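Local coordinates for N-acetylmuramoyl-L-alanine amidase (Clostridium intestinale URNW, PDB 6SRT), which probably cleaves the amide bond between N-acetylmuramic acid and L-alanine in bacterial peptidoglycan, as a zinc-dependent endolysin amidase, at residues F39-N53 with V99-N113. Sequence-based numbering, arbitrary orientation.
Sequences FNPNMIVYHHTVDNN and VNARAFGIASEGNFN. With ZN (zinc ion), chain B.
Strands 43-48 and 103-108 are parallel neighbours in the central sheet, and H47 on the first supplies one ligand of the zinc site. V45 N hydrogen-bonds to F104 O, I106 N to V45 O and H47 N to I106 O, in the alternating parallel pattern. H47 ND1 binds the zinc ion at 2.1 Å, with H144 and C152 as further ligands. H47 NE2 is hydrogen-bonded to H95 ND1, which probably helps fix the ring. The A107 side chain shares the face of H47, and G105 CA lies at the edge of the H47 ring. I44, Y46 and I106 share the other face, which packs against helix 119-136; I44 CG2 meets I106 CD1 at 3.6 Å.

At the N-terminal end of the strand pair, the edge of the F39 ring meets the face of F104, planes 83° apart. P41 CB and CG also touch F104. In one of two modelled conformers, R102 NE donates to an in-plane lone pair of N42 OD1 at 2.7 Å; M43 CE, also from one of two, lies over the guanidinium face.

At the C-terminal end, H48 CG sits between backbone N and carbonyl carbon (chi1 71°). This sets ND1 to accept a hydrogen bond from F112 N at 2.9 Å, in the ring plane. T49 OG1 accepts from G110 N and donates to D51 O. A zinc histidine on an inner parallel strand fits the Amidase_2/PGRP fold.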
loop_
_atom_site.group_PDB
_atom_site.type_symbol
_atom_site.label_atom_id
_atom_site.label_comp_id
_atom_site.label_asym_id
_atom_site.label_seq_id
_atom_site.Cartn_x
_atom_site.Cartn_y
_atom_site.Cartn_z
ATOM N N PHE A 39 -4.325 15.624 2.710
ATOM C CA PHE A 39 -4.442 14.186 2.975
ATOM C C PHE A 39 -4.619 14.008 4.479
ATOM O O PHE A 39 -3.847 14.549 5.217
ATOM C CB PHE A 39 -3.143 13.535 2.512
ATOM C CG PHE A 39 -3.042 12.047 2.693
ATOM C CD1 PHE A 39 -3.936 11.158 2.149
ATOM C CD2 PHE A 39 -1.987 11.512 3.434
ATOM C CE1 PHE A 39 -3.805 9.796 2.319
ATOM C CE2 PHE A 39 -1.810 10.151 3.546
ATOM C CZ PHE A 39 -2.735 9.280 3.023
ATOM N N ASN A 40 -5.697 13.323 4.855
ATOM C CA ASN A 40 -6.042 13.185 6.281
ATOM C C ASN A 40 -6.390 11.719 6.489
ATOM O O ASN A 40 -7.566 11.346 6.534
ATOM C CB ASN A 40 -7.174 14.139 6.648
ATOM C CG ASN A 40 -6.741 15.587 6.572
ATOM O OD1 ASN A 40 -6.254 16.133 7.590
ATOM N ND2 ASN A 40 -6.922 16.153 5.424
ATOM N N PRO A 41 -5.390 10.842 6.619
ATOM C CA PRO A 41 -5.681 9.422 6.597
ATOM C C PRO A 41 -6.384 8.908 7.838
ATOM O O PRO A 41 -5.988 9.247 8.962
ATOM C CB PRO A 41 -4.293 8.796 6.428
ATOM C CG PRO A 41 -3.350 9.836 6.994
ATOM C CD PRO A 41 -3.966 11.151 6.612
ATOM N N ASN A 42 -7.399 8.094 7.617
ATOM C CA ASN A 42 -8.101 7.377 8.683
ATOM C C ASN A 42 -8.354 5.930 8.300
ATOM O O ASN A 42 -9.153 5.247 8.971
ATOM C CB ASN A 42 -9.313 8.113 9.165
ATOM C CG ASN A 42 -10.390 8.206 8.097
ATOM O OD1 ASN A 42 -10.324 7.585 7.046
ATOM N ND2 ASN A 42 -11.424 8.999 8.378
ATOM N N MET A 43 -7.678 5.428 7.262
ATOM C CA MET A 43 -7.924 4.092 6.643
ATOM C C MET A 43 -6.584 3.636 6.084
ATOM O O MET A 43 -5.759 4.466 5.661
ATOM C CB MET A 43 -8.991 4.204 5.550
ATOM C CG MET A 43 -9.424 2.903 5.003
ATOM S SD MET A 43 -10.459 3.213 3.538
ATOM C CE MET A 43 -11.934 3.773 4.386
ATOM N N ILE A 44 -6.374 2.304 6.077
ATOM C CA ILE A 44 -5.328 1.662 5.293
ATOM C C ILE A 44 -6.029 0.693 4.327
ATOM O O ILE A 44 -6.894 -0.053 4.748
ATOM C CB ILE A 44 -4.342 0.902 6.186
ATOM C CG1 ILE A 44 -3.564 1.835 7.066
ATOM C CG2 ILE A 44 -3.442 -0.015 5.379
ATOM C CD1 ILE A 44 -2.884 1.171 8.192
ATOM N N VAL A 45 -5.650 0.785 3.068
ATOM C CA VAL A 45 -6.199 -0.064 1.980
ATOM C C VAL A 45 -5.073 -0.922 1.395
ATOM O O VAL A 45 -4.008 -0.392 0.987
ATOM C CB VAL A 45 -6.871 0.746 0.871
ATOM C CG1 VAL A 45 -7.387 -0.161 -0.229
ATOM C CG2 VAL A 45 -8.002 1.597 1.403
ATOM N N TYR A 46 -5.320 -2.245 1.363
ATOM C CA TYR A 46 -4.352 -3.213 0.842
ATOM C C TYR A 46 -4.647 -3.562 -0.618
ATOM O O TYR A 46 -5.793 -3.779 -1.018
ATOM C CB TYR A 46 -4.365 -4.512 1.656
ATOM C CG TYR A 46 -4.008 -4.311 3.112
ATOM C CD1 TYR A 46 -2.701 -4.142 3.467
ATOM C CD2 TYR A 46 -4.939 -4.278 4.118
ATOM C CE1 TYR A 46 -2.293 -3.903 4.771
ATOM C CE2 TYR A 46 -4.571 -4.113 5.414
ATOM C CZ TYR A 46 -3.254 -3.880 5.756
ATOM O OH TYR A 46 -2.999 -3.625 7.084
ATOM N N HIS A 47 -3.548 -3.627 -1.386
ATOM C CA HIS A 47 -3.538 -3.896 -2.835
ATOM C C HIS A 47 -2.579 -5.018 -3.183
ATOM O O HIS A 47 -1.622 -5.246 -2.459
ATOM C CB HIS A 47 -3.109 -2.666 -3.584
ATOM C CG HIS A 47 -3.988 -1.473 -3.394
ATOM N ND1 HIS A 47 -5.060 -1.263 -4.231
ATOM C CD2 HIS A 47 -3.926 -0.453 -2.522
ATOM C CE1 HIS A 47 -5.640 -0.126 -3.876
ATOM N NE2 HIS A 47 -5.000 0.366 -2.802
ATOM N N HIS A 48 -2.817 -5.624 -4.337
ATOM C CA HIS A 48 -1.788 -6.436 -5.018
ATOM C C HIS A 48 -1.491 -5.783 -6.339
ATOM O O HIS A 48 -2.244 -4.957 -6.835
ATOM C CB HIS A 48 -2.174 -7.911 -5.135
ATOM C CG HIS A 48 -3.256 -8.309 -6.062
ATOM N ND1 HIS A 48 -3.457 -9.657 -6.392
ATOM C CD2 HIS A 48 -4.154 -7.566 -6.747
ATOM C CE1 HIS A 48 -4.461 -9.718 -7.211
ATOM N NE2 HIS A 48 -4.901 -8.461 -7.476
ATOM N N THR A 49 -0.351 -6.143 -6.909
ATOM C CA THR A 49 0.091 -5.560 -8.163
ATOM C C THR A 49 -0.340 -6.326 -9.393
ATOM O O THR A 49 -0.248 -5.773 -10.500
ATOM C CB THR A 49 1.610 -5.427 -8.192
ATOM O OG1 THR A 49 2.215 -6.720 -8.021
ATOM C CG2 THR A 49 2.134 -4.501 -7.124
ATOM N N VAL A 50 -0.759 -7.557 -9.244
ATOM C CA VAL A 50 -1.067 -8.526 -10.299
ATOM C C VAL A 50 0.222 -8.985 -10.986
ATOM O O VAL A 50 0.550 -10.151 -10.922
ATOM C CB VAL A 50 -2.129 -8.060 -11.300
ATOM C CG1 VAL A 50 -2.426 -9.154 -12.315
ATOM C CG2 VAL A 50 -3.404 -7.639 -10.586
ATOM N N ASP A 51 0.896 -8.100 -11.659
ATOM C CA ASP A 51 2.166 -8.416 -12.280
ATOM C C ASP A 51 3.266 -8.530 -11.229
ATOM O O ASP A 51 3.302 -7.813 -10.265
ATOM C CB ASP A 51 2.549 -7.337 -13.278
ATOM C CG ASP A 51 1.571 -7.191 -14.455
ATOM O OD1 ASP A 51 0.994 -8.175 -14.895
ATOM O OD2 ASP A 51 1.389 -6.104 -14.888
ATOM N N ASN A 52 4.132 -9.505 -11.437
ATOM C CA ASN A 52 5.368 -9.755 -10.688
ATOM C C ASN A 52 6.583 -9.107 -11.370
ATOM O O ASN A 52 6.477 -8.638 -12.473
ATOM C CB ASN A 52 5.543 -11.239 -10.429
ATOM C CG ASN A 52 4.634 -11.735 -9.343
ATOM O OD1 ASN A 52 4.705 -11.299 -8.235
ATOM N ND2 ASN A 52 3.758 -12.664 -9.672
ATOM N N ASN A 53 7.758 -9.132 -10.758
ATOM C CA ASN A 53 9.005 -8.606 -11.375
ATOM C C ASN A 53 9.050 -7.087 -11.335
ATOM O O ASN A 53 10.025 -6.661 -11.896
ATOM C CB ASN A 53 9.261 -9.074 -12.828
ATOM C CG ASN A 53 9.755 -10.497 -12.821
ATOM O OD1 ASN A 53 9.793 -11.090 -11.748
ATOM N ND2 ASN A 53 10.081 -11.064 -13.965
ATOM N N VAL A 99 -11.594 7.271 -1.899
ATOM C CA VAL A 99 -11.059 7.353 -0.513
ATOM C C VAL A 99 -9.578 7.769 -0.525
ATOM O O VAL A 99 -8.918 7.670 0.504
ATOM C CB VAL A 99 -11.234 6.008 0.253
ATOM C CG1 VAL A 99 -12.712 5.697 0.437
ATOM C CG2 VAL A 99 -10.466 4.844 -0.383
ATOM N N ASN A 100 -9.077 8.293 -1.637
ATOM C CA ASN A 100 -7.660 8.611 -1.686
ATOM C C ASN A 100 -7.267 9.672 -0.681
ATOM O O ASN A 100 -6.195 9.588 -0.077
ATOM C CB ASN A 100 -7.254 9.052 -3.084
ATOM C CG ASN A 100 -6.943 7.901 -4.039
ATOM O OD1 ASN A 100 -6.234 6.976 -3.650
ATOM N ND2 ASN A 100 -7.424 8.024 -5.279
ATOM N N ALA A 101 -8.123 10.643 -0.378
ATOM C CA ALA A 101 -7.764 11.707 0.568
ATOM C C ALA A 101 -7.738 11.209 1.994
ATOM O O ALA A 101 -7.273 11.956 2.869
ATOM C CB ALA A 101 -8.694 12.893 0.414
ATOM N N ARG A 102 -8.241 10.016 2.265
ATOM C CA ARG A 102 -8.361 9.469 3.629
ATOM C C ARG A 102 -7.651 8.112 3.804
ATOM O O ARG A 102 -7.754 7.557 4.908
ATOM C CB ARG A 102 -9.837 9.375 4.051
ATOM C CG ARG A 102 -10.599 8.293 3.304
ATOM C CD ARG A 102 -12.022 8.204 3.782
ATOM N NE ARG A 102 -12.220 7.570 5.068
ATOM C CZ ARG A 102 -13.383 7.120 5.510
ATOM N NH1 ARG A 102 -14.457 7.278 4.769
ATOM N NH2 ARG A 102 -13.476 6.531 6.684
ATOM N N ALA A 103 -6.985 7.589 2.792
ATOM C CA ALA A 103 -6.464 6.217 2.869
ATOM C C ALA A 103 -5.013 6.122 2.468
ATOM O O ALA A 103 -4.653 6.517 1.352
ATOM C CB ALA A 103 -7.310 5.302 2.015
ATOM N N PHE A 104 -4.222 5.498 3.320
ATOM C CA PHE A 104 -2.942 4.923 2.852
ATOM C C PHE A 104 -3.169 3.740 1.965
ATOM O O PHE A 104 -4.097 2.948 2.176
ATOM C CB PHE A 104 -2.105 4.469 4.045
ATOM C CG PHE A 104 -1.499 5.588 4.840
ATOM C CD1 PHE A 104 -0.474 6.346 4.272
ATOM C CD2 PHE A 104 -1.902 5.818 6.154
ATOM C CE1 PHE A 104 0.076 7.403 4.983
ATOM C CE2 PHE A 104 -1.297 6.859 6.859
ATOM C CZ PHE A 104 -0.334 7.641 6.277
ATOM N N GLY A 105 -2.359 3.659 0.939
ATOM C CA GLY A 105 -2.392 2.503 0.022
ATOM C C GLY A 105 -1.111 1.720 0.128
ATOM O O GLY A 105 0.001 2.246 -0.072
ATOM N N ILE A 106 -1.206 0.420 0.473
ATOM C CA ILE A 106 -0.064 -0.506 0.621
ATOM C C ILE A 106 -0.231 -1.596 -0.393
ATOM O O ILE A 106 -1.190 -2.367 -0.298
ATOM C CB ILE A 106 0.015 -1.085 2.024
ATOM C CG1 ILE A 106 0.123 -0.002 3.119
ATOM C CG2 ILE A 106 1.193 -2.063 2.102
ATOM C CD1 ILE A 106 0.053 -0.526 4.517
ATOM N N ALA A 107 0.673 -1.663 -1.353
ATOM C CA ALA A 107 0.666 -2.697 -2.374
ATOM C C ALA A 107 1.699 -3.748 -2.044
ATOM O O ALA A 107 2.808 -3.415 -1.633
ATOM C CB ALA A 107 0.955 -2.129 -3.725
ATOM N N SER A 108 1.370 -4.992 -2.340
ATOM C CA SER A 108 2.242 -6.175 -2.241
ATOM C C SER A 108 2.434 -6.756 -3.608
ATOM O O SER A 108 1.472 -6.949 -4.355
ATOM C CB SER A 108 1.678 -7.177 -1.272
ATOM O OG SER A 108 1.610 -6.688 0.066
ATOM N N GLU A 109 3.673 -7.073 -3.941
ATOM C CA GLU A 109 4.037 -7.660 -5.224
ATOM C C GLU A 109 3.454 -9.057 -5.369
ATOM O O GLU A 109 3.864 -9.978 -4.614
ATOM C CB GLU A 109 5.554 -7.770 -5.311
ATOM C CG GLU A 109 6.096 -8.335 -6.619
ATOM C CD GLU A 109 7.589 -8.483 -6.687
ATOM O OE1 GLU A 109 8.286 -8.277 -5.681
ATOM O OE2 GLU A 109 8.069 -8.704 -7.804
ATOM N N GLY A 110 2.593 -9.281 -6.359
ATOM C CA GLY A 110 2.001 -10.600 -6.605
ATOM C C GLY A 110 0.610 -10.488 -7.136
ATOM O O GLY A 110 -0.003 -9.417 -7.164
ATOM N N ASN A 111 0.139 -11.648 -7.594
ATOM C CA ASN A 111 -1.263 -11.835 -7.989
ATOM C C ASN A 111 -1.826 -12.844 -6.986
ATOM O O ASN A 111 -1.651 -14.065 -7.175
ATOM C CB ASN A 111 -1.380 -12.402 -9.404
ATOM C CG ASN A 111 -2.799 -12.700 -9.755
ATOM O OD1 ASN A 111 -3.714 -12.529 -8.935
ATOM N ND2 ASN A 111 -3.012 -13.271 -10.925
ATOM N N PHE A 112 -2.500 -12.342 -5.953
ATOM C CA PHE A 112 -2.938 -13.257 -4.877
ATOM C C PHE A 112 -4.218 -14.002 -5.214
ATOM O O PHE A 112 -4.684 -14.737 -4.343
ATOM C CB PHE A 112 -2.881 -12.600 -3.496
ATOM C CG PHE A 112 -1.502 -12.054 -3.250
ATOM C CD1 PHE A 112 -0.388 -12.856 -3.126
ATOM C CD2 PHE A 112 -1.309 -10.693 -3.197
ATOM C CE1 PHE A 112 0.883 -12.351 -3.018
ATOM C CE2 PHE A 112 -0.056 -10.141 -3.080
ATOM C CZ PHE A 112 1.021 -10.971 -2.973
ATOM N N ASN A 113 -4.707 -13.916 -6.453
ATOM C CA ASN A 113 -5.645 -14.957 -6.929
ATOM C C ASN A 113 -4.943 -16.273 -7.192
ATOM O O ASN A 113 -5.644 -17.252 -7.216
ATOM C CB ASN A 113 -6.282 -14.491 -8.226
ATOM C CG ASN A 113 -7.323 -13.439 -8.002
ATOM O OD1 ASN A 113 -7.900 -13.266 -6.929
ATOM N ND2 ASN A 113 -7.644 -12.729 -9.065
HETATM ZN ZN ZN B . -5.878 -2.458 -5.690
HETATM O O HOH W 1 -8.332 15.235 3.332
HETATM O O HOH W 2 -11.955 5.082 8.331
HETATM O O HOH W 3 -0.828 -5.190 0.262
HETATM O O HOH W 4 9.185 -11.222 -8.620
#